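Local coordinates for protein alginate lyase (Bacteroides ovatus, PDB 3NNB) that probably depolymerises the polysaccharide alginate by beta-elimination, cutting the bonds between its uronic acid units, at residues A11-K16 and A350-P355; L80-K85 and N90-K95; D287-A292 and D298-T303. All blocks are in the same frame, centred on the assembly; numbering follows the deposited sequence.

In the fold
The chain is largely helical, in keeping with the alpha/alpha-barrel architecture of the six-hairpin clan. Interaction 1 joins helix 11-19 to the end region of helix 336-351 and so brings distant parts of the sequence together; interactions 2 and 3 are nested inside its loop, one after the other. Interactions 1 and 3 are neighbours, with centres about 13 Å apart: Phe353 packs its ring nearly parallel to that of Tyr300 and also meets Cys289, so the two contacts form continuous packing against helix 274-293. Interaction 2 lies on the opposite side of the chain's centre, about 40 Å from interaction 1 and about 36 Å from interaction 3 between centres, among short strands and loops preceding helix 98-118.

Interaction 1: residues A11-K16 and A350-P355; sequences AEKLAK and ASFFDP
Lys13 reaches from helix 11-19 across to the ring of Phe352, at the C-terminal end region of helix 336-351, and forms a cation-pi contact that joins the N-terminal helix to that region in this predominantly helical, probably alpha/alpha-barrel fold. The backbones stay well separated, with Lys13 CA and Phe352 CA 10.3 Å apart, so one long side chain spans the interval.

The apolar contact is made by the end of the lysine chain. The lysine runs extended through CD to CE and lays its last methylene directly over the middle of one ring face: CE lies 3.5 Å from the centroid of the Phe352 ring, only 6° off the ring normal, a CH-pi contact almost on the ring axis. Lys13 CD touches the same ring near its far end, 3.8 Å from Phe352 CE2.

The charged part is set by a bend at the end of the chain. With chi4 at -77°, the ammonium group folds over the face instead of continuing outward, placing NZ 4.0 Å from the centroid of the Phe352 ring. Lys13 NZ also hydrogen-bonds to the O atoms of Ser380 and Glu382. The C-terminal tail thereby helps to fix the rotation of the ammonium group, and the lysine connects the N-terminal helix, the Phe352 region and the tail. The contact is at the surface, and a glycerol molecule, probably from the crystallisation liquor, lies near the lysine side chain.

Of the ring carbons, Phe352 CE1 comes nearest to the charge, 3.6 Å from Lys13 NZ.

Interaction 2: residues L80-K85 and N90-K95; sequences LPYIRK and NPELDK
The backbone of Tyr82 is extended, and the residue faces Asn90 and Glu92, the latter in the 3-10 segment 91-95, held by i to i+3 backbone bonds such as Leu93 N to Asn90 O. Across the gap the phenol donates a short hydrogen bond, Tyr82 OH to Glu92 OE1 at 2.6 Å. The acceptor uses its syn lone pair, on the side of the other carboxylate oxygen, and the ring and carboxylate planes are only 15° apart. Glu92 OE1 also lies at the edge of the phenol ring, near its plane.

Asn90 grips the same oxygen from the other direction: its ND2 donates to Glu92 OE1 at 3.0 Å on the anti side, slightly out of the carboxylate plane. The amide is itself held by an Asx turn, in which Asn90 OD1 accepts from Glu92 N at 2.8 Å, the donor standing above the carbonyl plane. One amide thus bonds both the main chain and the side chain of Glu92. Asn90 CG lies anti to its own N (chi1 179°), directing the amide at the tyrosine; chi2 of -9° then sets its ends, with ND2 3.8 Å from Tyr82 CE2. A further bond from Asn90 ND2 to the carbonyl of Trp70 ties the turn to strand 70-71, the antiparallel partner of strand 83-84, while Met66 of strand 64-66 packs against Tyr82, Asn90 and Glu92.

The second carboxylate oxygen has a charged partner. Lys95 NZ forms a salt bridge with Glu92 OE2 at 3.0 Å, approaching from above the carboxylate plane.

Interaction 3: residues D287-A292 and D298-T303; sequences DMCSIA and DIYNAT
A type I beta turn from Ile299 to Ala302 packs against helix 274-293, with Ile299 and Tyr300 meeting Met288, Cys289 and Ala292 in a buried contact flanked by helices 240-258 and 310-317 of the presumed alpha/alpha-barrel. The turn lies in the loop leading to helix 310-317, so the chain doubles back on the helix it has just left. Their backbones come close, Cys289 CA to Ile299 CA being 5.3 Å.

Ile299 supplies the aliphatic part. Its two branches divide the helix surface: CG1 presses on the methyl of Ala292, 3.5 Å from Ala292 CB, while CG2 lies 3.9 Å from Cys289 SG and makes a looser contact with selenomethionine Met288. The branch positions follow from chi1 of -70°, which sets CG2 anti to the backbone N. Ile247 and Pro251 of helix 240-258 cover the isoleucine from outside the pair.

Cys289 meets Tyr300, the second residue of the turn. Its sulfur rests against the main chain and root of Tyr300, with SG 3.5 Å from Tyr300 CA, and meets the aromatic ring at its edge in a sulfur-aromatic contact, 5.1 Å from SG to the Tyr300 ring centroid. The far end of the tyrosine leads away from this helix, toward Thr311 and Leu314 of helix 310-317.

Polar atoms join the two backbones through one water: it donates to Cys289 O at 3.1 Å and accepts from Tyr300 N, so it gives both main-chain groups a partner within the packing. The turn is braced by Asp298 in an Asx motif. Asp298 OD1 accepts from Asn301 N at 3.0 Å, with an N-H...O angle of 163° and the donor standing above the carboxylate plane.

Interaction 1: residues A11-K16 and A350-P355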
ATOM      1  N   ALA A  11     -16.091   1.083   5.087  1.00 11.87           N
ATOM      2  CA  ALA A  11     -16.443   1.151   6.505  1.00 12.71           C
ATOM      3  C   ALA A  11     -17.739   0.383   6.855  1.00 11.87           C
ATOM      4  O   ALA A  11     -17.805  -0.275   7.894  1.00 11.57           O
ATOM      5  CB  ALA A  11     -16.589   2.617   6.974  1.00 12.99           C
ATOM      6  N   GLU A  12     -18.810   0.550   6.073  1.00 13.44           N
ATOM      7  CA  GLU A  12     -20.050  -0.136   6.464  1.00 14.05           C
ATOM      8  C   GLU A  12     -19.913  -1.653   6.379  1.00 13.07           C
ATOM      9  O   GLU A  12     -20.409  -2.375   7.250  1.00 11.50           O
ATOM     10  CB  GLU A  12     -21.274   0.353   5.599  1.00 18.32           C
ATOM     11  CG  GLU A  12     -21.562   1.830   5.751  1.00 24.16           C
ATOM     12  N   LYS A  13     -19.284  -2.160   5.325  1.00 12.63           N
ATOM     13  CA  LYS A  13     -18.989  -3.587   5.229  1.00 10.69           C
ATOM     14  C   LYS A  13     -18.223  -4.076   6.462  1.00 10.89           C
ATOM     15  O   LYS A  13     -18.547  -5.109   7.057  1.00 10.92           O
ATOM     16  CB  LYS A  13     -18.159  -3.907   3.969  1.00 14.32           C
ATOM     17  CG  LYS A  13     -18.945  -3.991   2.699  1.00 19.35           C
ATOM     18  CD  LYS A  13     -17.985  -4.230   1.480  1.00 20.74           C
ATOM     19  CE  LYS A  13     -18.787  -4.473   0.249  1.00 17.59           C
ATOM     20  NZ  LYS A  13     -19.346  -5.834   0.195  1.00 13.50           N
ATOM     21  N   LEU A  14     -17.166  -3.340   6.823  1.00  9.92           N
ATOM     22  CA  LEU A  14     -16.298  -3.787   7.925  1.00 10.64           C
ATOM     23  C   LEU A  14     -17.101  -3.859   9.223  1.00 11.75           C
ATOM     24  O   LEU A  14     -16.932  -4.784  10.011  1.00 10.88           O
ATOM     25  CB  LEU A  14     -15.058  -2.892   8.060  1.00 11.50           C
ATOM     26  CG  LEU A  14     -13.889  -3.510   8.816  1.00 16.56           C
ATOM     27  CD1 LEU A  14     -13.250  -4.639   8.050  1.00 15.31           C
ATOM     28  CD2 LEU A  14     -12.829  -2.376   9.125  1.00 16.15           C
ATOM     29  N   ALA A  15     -17.966  -2.872   9.435  1.00 10.02           N
ATOM     30  CA  ALA A  15     -18.801  -2.835  10.640  1.00  9.38           C
ATOM     31  C   ALA A  15     -19.707  -4.044  10.688  1.00  9.35           C
ATOM     32  O   ALA A  15     -19.955  -4.577  11.783  1.00 10.39           O
ATOM     33  CB  ALA A  15     -19.612  -1.513  10.717  1.00  9.89           C
ATOM     34  N   LYS A  16     -20.212  -4.484   9.540  1.00  9.85           N
ATOM     35  CA  LYS A  16     -21.073  -5.667   9.519  1.00  8.98           C
ATOM     36  C   LYS A  16     -20.292  -6.944   9.763  1.00 11.00           C
ATOM     37  O   LYS A  16     -20.754  -7.849  10.460  1.00  9.85           O
ATOM     38  CB  LYS A  16     -21.898  -5.753   8.220  1.00 10.92           C
ATOM     39  CG  LYS A  16     -22.847  -4.606   8.058  1.00 15.42           C
ATOM     40  CD  LYS A  16     -23.613  -4.679   6.757  1.00 16.29           C
ATOM     41  CE  LYS A  16     -24.698  -3.598   6.767  1.00 27.39           C
ATOM     42  NZ  LYS A  16     -25.400  -3.445   5.463  1.00 31.50           N
ATOM     43  N   ALA A 350     -13.491  -5.005  -7.316  1.00 10.01           N
ATOM     44  CA  ALA A 350     -14.176  -4.314  -8.434  1.00 10.78           C
ATOM     45  C   ALA A 350     -15.697  -4.511  -8.378  1.00  9.77           C
ATOM     46  O   ALA A 350     -16.466  -3.617  -8.757  1.00  9.81           O
ATOM     47  CB  ALA A 350     -13.614  -4.814  -9.804  1.00 10.12           C
ATOM     48  N   SER A 351     -16.111  -5.685  -7.916  1.00 10.41           N
ATOM     49  CA  SER A 351     -17.527  -6.037  -7.826  1.00 10.55           C
ATOM     50  C   SER A 351     -18.279  -5.109  -6.882  1.00 10.82           C
ATOM     51  O   SER A 351     -19.487  -4.979  -6.990  1.00 13.63           O
ATOM     52  CB  SER A 351     -17.695  -7.504  -7.420  1.00  9.54           C
ATOM     53  OG  SER A 351     -17.598  -7.691  -6.006  1.00 11.92           O
ATOM     54  N   PHE A 352     -17.588  -4.441  -5.958  1.00 10.67           N
ATOM     55  CA  PHE A 352     -18.227  -3.472  -5.069  1.00  9.36           C
ATOM     56  C   PHE A 352     -18.714  -2.253  -5.865  1.00 12.64           C
ATOM     57  O   PHE A 352     -19.693  -1.616  -5.473  1.00 14.32           O
ATOM     58  CB  PHE A 352     -17.299  -2.945  -3.985  1.00 12.10           C
ATOM     59  CG  PHE A 352     -16.738  -3.987  -3.055  1.00 13.66           C
ATOM     60  CD1 PHE A 352     -17.152  -5.311  -3.055  1.00 14.27           C
ATOM     61  CD2 PHE A 352     -15.794  -3.593  -2.110  1.00 12.77           C
ATOM     62  CE1 PHE A 352     -16.618  -6.214  -2.145  1.00 16.11           C
ATOM     63  CE2 PHE A 352     -15.247  -4.526  -1.201  1.00 18.94           C
ATOM     64  CZ  PHE A 352     -15.679  -5.830  -1.234  1.00 14.81           C
ATOM     65  N   PHE A 353     -18.003  -1.922  -6.942  1.00 10.87           N
ATOM     66  CA  PHE A 353     -18.293  -0.726  -7.753  1.00 10.64           C
ATOM     67  C   PHE A 353     -19.172  -1.048  -8.956  1.00 12.07           C
ATOM     68  O   PHE A 353     -19.886  -0.147  -9.443  1.00 14.39           O
ATOM     69  CB  PHE A 353     -16.981  -0.092  -8.240  1.00  8.37           C
ATOM     70  CG  PHE A 353     -16.123   0.415  -7.129  1.00  8.67           C
ATOM     71  CD1 PHE A 353     -16.359   1.649  -6.547  1.00 12.69           C
ATOM     72  CD2 PHE A 353     -15.116  -0.390  -6.577  1.00 11.91           C
ATOM     73  CE1 PHE A 353     -15.612   2.092  -5.459  1.00 13.66           C
ATOM     74  CE2 PHE A 353     -14.383   0.043  -5.458  1.00 12.98           C
ATOM     75  CZ  PHE A 353     -14.607   1.301  -4.927  1.00 14.19           C
ATOM     76  N   ASP A 354     -19.105  -2.276  -9.449  1.00 12.29           N
ATOM     77  CA  ASP A 354     -19.889  -2.676 -10.629  1.00 12.84           C
ATOM     78  C   ASP A 354     -20.457  -4.071 -10.385  1.00 13.01           C
ATOM     79  O   ASP A 354     -20.011  -5.031 -10.969  1.00 12.68           O
ATOM     80  CB  ASP A 354     -19.029  -2.627 -11.893  1.00 13.29           C
ATOM     81  CG  ASP A 354     -19.832  -2.769 -13.184  1.00 18.80           C
ATOM     82  OD1 ASP A 354     -21.070  -2.903 -13.138  1.00 15.43           O
ATOM     83  OD2 ASP A 354     -19.190  -2.761 -14.261  1.00 16.58           O
ATOM     84  N   PRO A 355     -21.424  -4.188  -9.471  1.00 12.90           N
ATOM     85  CA  PRO A 355     -21.953  -5.516  -9.151  1.00 17.66           C
ATOM     86  C   PRO A 355     -22.602  -6.251 -10.322  1.00 17.19           C
ATOM     87  O   PRO A 355     -22.545  -7.462 -10.387  1.00 24.28           O
ATOM     88  CB  PRO A 355     -22.982  -5.234  -8.037  1.00 16.66           C
ATOM     89  CG  PRO A 355     -23.251  -3.790  -8.108  1.00 21.16           C
ATOM     90  CD  PRO A 355     -22.083  -3.112  -8.708  1.00 16.25           C
TER

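Interaction 2: residues L80-K85 and N90-K95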
ATOM      1  N   LEU A  80      30.563  -1.455  -8.098  1.00 11.06           N
ATOM      2  CA  LEU A  80      29.930  -0.138  -8.242  1.00 11.52           C
ATOM      3  C   LEU A  80      30.143   0.482  -9.586  1.00 13.01           C
ATOM      4  O   LEU A  80      31.245   0.366 -10.154  1.00 11.73           O
ATOM      5  CB  LEU A  80      30.475   0.842  -7.199  1.00 10.71           C
ATOM      6  CG  LEU A  80      30.279   0.475  -5.759  1.00 15.50           C
ATOM      7  CD1 LEU A  80      31.067   1.495  -4.891  1.00 20.33           C
ATOM      8  CD2 LEU A  80      28.791   0.513  -5.479  1.00 14.72           C
ATOM      9  N   PRO A  81      29.127   1.165 -10.121  1.00 10.94           N
ATOM     10  CA  PRO A  81      27.816   1.389  -9.523  1.00 11.00           C
ATOM     11  C   PRO A  81      26.962   0.139  -9.688  1.00  9.86           C
ATOM     12  O   PRO A  81      27.194  -0.665 -10.584  1.00  9.72           O
ATOM     13  CB  PRO A  81      27.235   2.543 -10.341  1.00 11.27           C
ATOM     14  CG  PRO A  81      27.964   2.521 -11.621  1.00 17.25           C
ATOM     15  CD  PRO A  81      29.312   1.954 -11.362  1.00 13.65           C
ATOM     16  N   TYR A  82      25.981  -0.018  -8.806  1.00  9.61           N
ATOM     17  CA  TYR A  82      25.009  -1.079  -8.970  1.00  9.34           C
ATOM     18  C   TYR A  82      24.267  -1.021 -10.299  1.00  9.41           C
ATOM     19  O   TYR A  82      24.112   0.031 -10.910  1.00  8.02           O
ATOM     20  CB  TYR A  82      24.010  -1.053  -7.800  1.00  7.94           C
ATOM     21  CG  TYR A  82      24.528  -1.726  -6.508  1.00  8.36           C
ATOM     22  CD1 TYR A  82      25.898  -1.855  -6.249  1.00 11.82           C
ATOM     23  CD2 TYR A  82      23.651  -2.184  -5.539  1.00  7.30           C
ATOM     24  CE1 TYR A  82      26.364  -2.430  -5.085  1.00  8.60           C
ATOM     25  CE2 TYR A  82      24.094  -2.772  -4.387  1.00  7.05           C
ATOM     26  CZ  TYR A  82      25.469  -2.884  -4.127  1.00  6.94           C
ATOM     27  OH  TYR A  82      25.866  -3.496  -2.966  1.00 10.04           O
ATOM     28  N   ILE A  83      23.753  -2.176 -10.678  1.00  7.51           N
ATOM     29  CA  ILE A  83      23.014  -2.358 -11.901  1.00  8.03           C
ATOM     30  C   ILE A  83      21.655  -2.959 -11.591  1.00  8.93           C
ATOM     31  O   ILE A  83      21.456  -3.581 -10.553  1.00  8.18           O
ATOM     32  CB  ILE A  83      23.798  -3.210 -12.925  1.00  9.65           C
ATOM     33  CG1 ILE A  83      24.207  -4.574 -12.325  1.00 12.80           C
ATOM     34  CG2 ILE A  83      25.000  -2.366 -13.470  1.00 11.13           C
ATOM     35  CD1 ILE A  83      24.766  -5.599 -13.392  1.00 17.45           C
ATOM     36  N   ARG A  84      20.713  -2.758 -12.500  1.00  9.38           N
ATOM     37  CA  ARG A  84      19.340  -3.165 -12.264  1.00  8.68           C
ATOM     38  C   ARG A  84      19.022  -4.543 -12.825  1.00  9.87           C
ATOM     39  O   ARG A  84      19.415  -4.890 -13.929  1.00 10.20           O
ATOM     40  CB  ARG A  84      18.381  -2.138 -12.850  1.00 10.04           C
ATOM     41  CG  ARG A  84      16.933  -2.359 -12.481  1.00 14.11           C
ATOM     42  CD  ARG A  84      16.163  -1.238 -13.128  1.00 19.68           C
ATOM     43  NE  ARG A  84      14.723  -1.307 -13.064  1.00 30.17           N
ATOM     44  CZ  ARG A  84      13.899  -1.506 -14.092  1.00 23.81           C
ATOM     45  NH1 ARG A  84      14.326  -1.824 -15.313  1.00 23.16           N
ATOM     46  NH2 ARG A  84      12.600  -1.464 -13.865  1.00 30.04           N
ATOM     47  N   LYS A  85      18.345  -5.351 -12.009  1.00  8.79           N
ATOM     48  CA  LYS A  85      17.811  -6.656 -12.397  1.00  8.67           C
ATOM     49  C   LYS A  85      16.301  -6.630 -12.088  1.00  9.69           C
ATOM     50  O   LYS A  85      15.858  -7.016 -10.988  1.00  8.04           O
ATOM     51  CB  LYS A  85      18.469  -7.777 -11.592  1.00  9.52           C
ATOM     52  CG  LYS A  85      20.003  -7.871 -11.752  1.00 13.79           C
ATOM     53  CD  LYS A  85      20.393  -8.186 -13.173  1.00 20.07           C
ATOM     54  CE  LYS A  85      21.930  -8.405 -13.252  1.00 39.36           C
ATOM     55  NZ  LYS A  85      22.382  -8.816 -14.613  1.00 40.07           N
ATOM     56  N   ASN A  90      17.305  -7.590  -4.247  1.00  7.85           N
ATOM     57  CA  ASN A  90      18.616  -7.775  -3.628  1.00  7.75           C
ATOM     58  C   ASN A  90      18.492  -7.873  -2.106  1.00 11.12           C
ATOM     59  O   ASN A  90      17.973  -6.982  -1.476  1.00 10.03           O
ATOM     60  CB  ASN A  90      19.486  -6.589  -3.981  1.00  8.38           C
ATOM     61  CG  ASN A  90      20.866  -6.660  -3.371  1.00  6.27           C
ATOM     62  OD1 ASN A  90      21.167  -7.525  -2.516  1.00  8.82           O
ATOM     63  ND2 ASN A  90      21.706  -5.681  -3.752  1.00  6.59           N
ATOM     64  N   PRO A  91      18.862  -9.015  -1.532  1.00  9.96           N
ATOM     65  CA  PRO A  91      18.641  -9.158  -0.090  1.00 11.46           C
ATOM     66  C   PRO A  91      19.394  -8.143   0.766  1.00 10.99           C
ATOM     67  O   PRO A  91      19.064  -8.007   1.945  1.00 10.46           O
ATOM     68  CB  PRO A  91      19.086 -10.593   0.188  1.00 12.87           C
ATOM     69  CG  PRO A  91      19.917 -10.983  -0.949  1.00 13.54           C
ATOM     70  CD  PRO A  91      19.417 -10.226  -2.144  1.00  9.71           C
ATOM     71  N   GLU A  92      20.402  -7.474   0.219  1.00  8.91           N
ATOM     72  CA  GLU A  92      21.088  -6.379   0.934  1.00 10.93           C
ATOM     73  C   GLU A  92      20.144  -5.325   1.401  1.00 10.81           C
ATOM     74  O   GLU A  92      20.437  -4.610   2.323  1.00 10.97           O
ATOM     75  CB  GLU A  92      22.127  -5.678   0.028  1.00 11.66           C
ATOM     76  CG  GLU A  92      23.329  -6.508  -0.245  1.00 16.14           C
ATOM     77  CD  GLU A  92      24.391  -5.717  -0.966  1.00 23.03           C
ATOM     78  OE1 GLU A  92      24.119  -5.115  -2.017  1.00 12.94           O
ATOM     79  OE2 GLU A  92      25.523  -5.722  -0.494  1.00 24.44           O
ATOM     80  N   LEU A  93      19.007  -5.191   0.735  1.00  9.68           N
ATOM     81  CA  LEU A  93      18.050  -4.159   1.170  1.00  8.57           C
ATOM     82  C   LEU A  93      17.619  -4.283   2.633  1.00 10.26           C
ATOM     83  O   LEU A  93      17.245  -3.287   3.274  1.00  9.46           O
ATOM     84  CB  LEU A  93      16.872  -4.099   0.219  1.00  9.40           C
ATOM     85  CG  LEU A  93      15.810  -5.192   0.333  1.00 10.91           C
ATOM     86  CD1 LEU A  93      14.802  -4.880   1.475  1.00  8.38           C
ATOM     87  CD2 LEU A  93      15.091  -5.275  -1.010  1.00  8.67           C
ATOM     88  N   ASP A  94      17.742  -5.489   3.181  1.00  9.30           N
ATOM     89  CA  ASP A  94      17.333  -5.787   4.554  1.00 10.97           C
ATOM     90  C   ASP A  94      18.199  -5.079   5.586  1.00 12.50           C
ATOM     91  O   ASP A  94      17.787  -4.944   6.734  1.00 12.70           O
ATOM     92  CB  ASP A  94      17.381  -7.296   4.789  1.00 11.75           C
ATOM     93  CG  ASP A  94      16.836  -7.677   6.145  1.00 20.55           C
ATOM     94  OD1 ASP A  94      15.666  -7.319   6.411  1.00 21.25           O
ATOM     95  OD2 ASP A  94      17.576  -8.309   6.940  1.00 25.29           O
ATOM     96  N   LYS A  95      19.388  -4.618   5.185  1.00 10.75           N
ATOM     97  CA  LYS A  95      20.307  -3.930   6.098  1.00 11.06           C
ATOM     98  C   LYS A  95      19.827  -2.528   6.476  1.00 10.49           C
ATOM     99  O   LYS A  95      20.292  -1.948   7.466  1.00 13.05           O
ATOM    100  CB  LYS A  95      21.703  -3.788   5.465  1.00 12.01           C
ATOM    101  CG  LYS A  95      22.436  -5.089   5.193  1.00 24.13           C
ATOM    102  CD  LYS A  95      23.776  -4.781   4.432  1.00 37.45           C
ATOM    103  CE  LYS A  95      24.385  -6.016   3.693  1.00 45.72           C
ATOM    104  NZ  LYS A  95      25.282  -5.604   2.526  1.00 39.43           N
TER

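Interaction 3: residues D287-A292 and D298-T303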
ATOM      1  N   ASP A 287      -7.978   1.316  -4.646  1.00  5.98           N
ATOM      2  CA  ASP A 287      -7.802   2.074  -3.413  1.00  6.07           C
ATOM      3  C   ASP A 287      -8.263   3.526  -3.606  1.00  7.50           C
ATOM      4  O   ASP A 287      -8.968   4.051  -2.765  1.00  8.27           O
ATOM      5  CB  ASP A 287      -6.311   2.109  -2.995  1.00  5.99           C
ATOM      6  CG  ASP A 287      -5.824   0.798  -2.406  1.00  8.31           C
ATOM      7  OD1 ASP A 287      -6.599  -0.060  -1.953  1.00  8.75           O
ATOM      8  OD2 ASP A 287      -4.579   0.612  -2.444  1.00 11.27           O
HETATM    9  N   MSE A 288      -7.911   4.170  -4.723  1.00  7.43           N
HETATM   10  CA  MSE A 288      -8.368   5.513  -5.007  1.00  6.63           C
HETATM   11  C   MSE A 288      -9.884   5.527  -5.152  1.00  8.07           C
HETATM   12  O   MSE A 288     -10.539   6.464  -4.681  1.00 10.40           O
HETATM   13  CB  MSE A 288      -7.717   6.061  -6.275  1.00  6.70           C
HETATM   14  CG  MSE A 288      -7.996   7.538  -6.530  1.00  6.47           C
HETATM   15 SE   MSE A 288      -7.593   8.687  -5.011  0.75  6.77          SE
HETATM   16  CE  MSE A 288      -6.501   9.913  -5.938  1.00 10.53           C
ATOM     17  N   CYS A 289     -10.453   4.531  -5.829  1.00  7.89           N
ATOM     18  CA  CYS A 289     -11.924   4.483  -5.978  1.00  9.71           C
ATOM     19  C   CYS A 289     -12.580   4.430  -4.602  1.00 10.24           C
ATOM     20  O   CYS A 289     -13.597   5.095  -4.374  1.00  8.95           O
ATOM     21  CB  CYS A 289     -12.343   3.239  -6.767  1.00  7.79           C
ATOM     22  SG  CYS A 289     -11.890   3.287  -8.520  1.00  9.58           S
ATOM     23  N   SER A 290     -12.000   3.632  -3.687  1.00  8.30           N
ATOM     24  CA  SER A 290     -12.539   3.491  -2.331  1.00  8.91           C
ATOM     25  C   SER A 290     -12.472   4.817  -1.577  1.00  5.89           C
ATOM     26  O   SER A 290     -13.487   5.298  -1.050  1.00  8.58           O
ATOM     27  CB  SER A 290     -11.800   2.383  -1.566  1.00 10.52           C
ATOM     28  OG  SER A 290     -11.976   1.142  -2.239  1.00 12.48           O
ATOM     29  N   ILE A 291     -11.289   5.454  -1.568  1.00  6.55           N
ATOM     30  CA  ILE A 291     -11.150   6.763  -0.922  1.00  7.33           C
ATOM     31  C   ILE A 291     -12.122   7.777  -1.505  1.00  8.21           C
ATOM     32  O   ILE A 291     -12.858   8.449  -0.764  1.00  9.77           O
ATOM     33  CB  ILE A 291      -9.738   7.311  -1.064  1.00  9.07           C
ATOM     34  CG1 ILE A 291      -8.771   6.377  -0.347  1.00  7.73           C
ATOM     35  CG2 ILE A 291      -9.626   8.733  -0.463  1.00 10.64           C
ATOM     36  CD1 ILE A 291      -7.285   6.677  -0.708  1.00 13.04           C
ATOM     37  N   ALA A 292     -12.163   7.849  -2.838  1.00  8.37           N
ATOM     38  CA  ALA A 292     -13.015   8.797  -3.548  1.00  8.12           C
ATOM     39  C   ALA A 292     -14.490   8.597  -3.232  1.00  8.47           C
ATOM     40  O   ALA A 292     -15.254   9.572  -3.117  1.00 10.01           O
ATOM     41  CB  ALA A 292     -12.734   8.687  -5.047  1.00  7.89           C
ATOM     42  N   ASP A 298     -16.885   9.795  -8.105  1.00 11.33           N
ATOM     43  CA  ASP A 298     -16.955   8.527  -8.841  1.00 10.62           C
ATOM     44  C   ASP A 298     -15.722   8.406  -9.744  1.00 10.87           C
ATOM     45  O   ASP A 298     -15.774   8.717 -10.919  1.00 14.09           O
ATOM     46  CB  ASP A 298     -18.226   8.476  -9.675  1.00 12.74           C
ATOM     47  CG  ASP A 298     -18.450   7.109 -10.302  1.00 13.68           C
ATOM     48  OD1 ASP A 298     -17.523   6.242 -10.259  1.00 14.50           O
ATOM     49  OD2 ASP A 298     -19.539   6.896 -10.861  1.00 18.00           O
ATOM     50  N   ILE A 299     -14.623   7.931  -9.174  1.00  9.13           N
ATOM     51  CA  ILE A 299     -13.419   7.652  -9.950  1.00  7.78           C
ATOM     52  C   ILE A 299     -13.611   6.350 -10.752  1.00  8.17           C
ATOM     53  O   ILE A 299     -13.156   6.234 -11.897  1.00  9.36           O
ATOM     54  CB  ILE A 299     -12.219   7.545  -9.011  1.00  8.91           C
ATOM     55  CG1 ILE A 299     -11.877   8.927  -8.441  1.00 11.29           C
ATOM     56  CG2 ILE A 299     -10.987   6.857  -9.688  1.00 10.48           C
ATOM     57  CD1 ILE A 299     -11.398   9.947  -9.522  1.00 11.17           C
ATOM     58  N   TYR A 300     -14.300   5.367 -10.174  1.00  7.94           N
ATOM     59  CA  TYR A 300     -14.387   4.055 -10.821  1.00  9.32           C
ATOM     60  C   TYR A 300     -14.916   4.146 -12.263  1.00  9.75           C
ATOM     61  O   TYR A 300     -14.382   3.501 -13.160  1.00  9.63           O
ATOM     62  CB  TYR A 300     -15.250   3.079 -10.022  1.00  9.05           C
ATOM     63  CG  TYR A 300     -15.253   1.689 -10.590  1.00  7.99           C
ATOM     64  CD1 TYR A 300     -16.167   1.311 -11.546  1.00 10.18           C
ATOM     65  CD2 TYR A 300     -14.299   0.726 -10.181  1.00  8.56           C
ATOM     66  CE1 TYR A 300     -16.150   0.016 -12.069  1.00  9.13           C
ATOM     67  CE2 TYR A 300     -14.258  -0.517 -10.694  1.00  9.51           C
ATOM     68  CZ  TYR A 300     -15.172  -0.881 -11.660  1.00 10.43           C
ATOM     69  OH  TYR A 300     -15.140  -2.147 -12.158  1.00 11.39           O
ATOM     70  N   ASN A 301     -15.979   4.925 -12.465  1.00 11.15           N
ATOM     71  CA  ASN A 301     -16.642   5.005 -13.749  1.00 12.15           C
ATOM     72  C   ASN A 301     -16.056   6.068 -14.696  1.00 11.73           C
ATOM     73  O   ASN A 301     -16.573   6.258 -15.806  1.00 13.04           O
ATOM     74  CB  ASN A 301     -18.158   5.249 -13.510  1.00 10.49           C
ATOM     75  CG  ASN A 301     -18.823   4.062 -12.875  1.00 14.33           C
ATOM     76  OD1 ASN A 301     -19.386   4.141 -11.747  1.00 18.39           O
ATOM     77  ND2 ASN A 301     -18.743   2.931 -13.551  1.00  9.67           N
ATOM     78  N   ALA A 302     -14.969   6.730 -14.277  1.00 11.59           N
ATOM     79  CA  ALA A 302     -14.348   7.788 -15.087  1.00 10.63           C
ATOM     80  C   ALA A 302     -13.845   7.180 -16.381  1.00 13.44           C
ATOM     81  O   ALA A 302     -13.092   6.219 -16.360  1.00 11.64           O
ATOM     82  CB  ALA A 302     -13.208   8.496 -14.346  1.00 10.39           C
ATOM     83  N   THR A 303     -14.298   7.733 -17.502  1.00 11.03           N
ATOM     84  CA  THR A 303     -14.037   7.126 -18.815  1.00 11.09           C
ATOM     85  C   THR A 303     -13.634   8.211 -19.775  1.00 14.08           C
ATOM     86  O   THR A 303     -14.284   9.254 -19.826  1.00 14.65           O
ATOM     87  CB  THR A 303     -15.298   6.403 -19.354  1.00 11.48           C
ATOM     88  OG1 THR A 303     -15.768   5.470 -18.383  1.00 14.91           O
ATOM     89  CG2 THR A 303     -14.998   5.640 -20.652  1.00 13.14           C
TER
HETATM   90  O   HOH W   1     -14.997   5.639  -7.068  1.00 11.95           O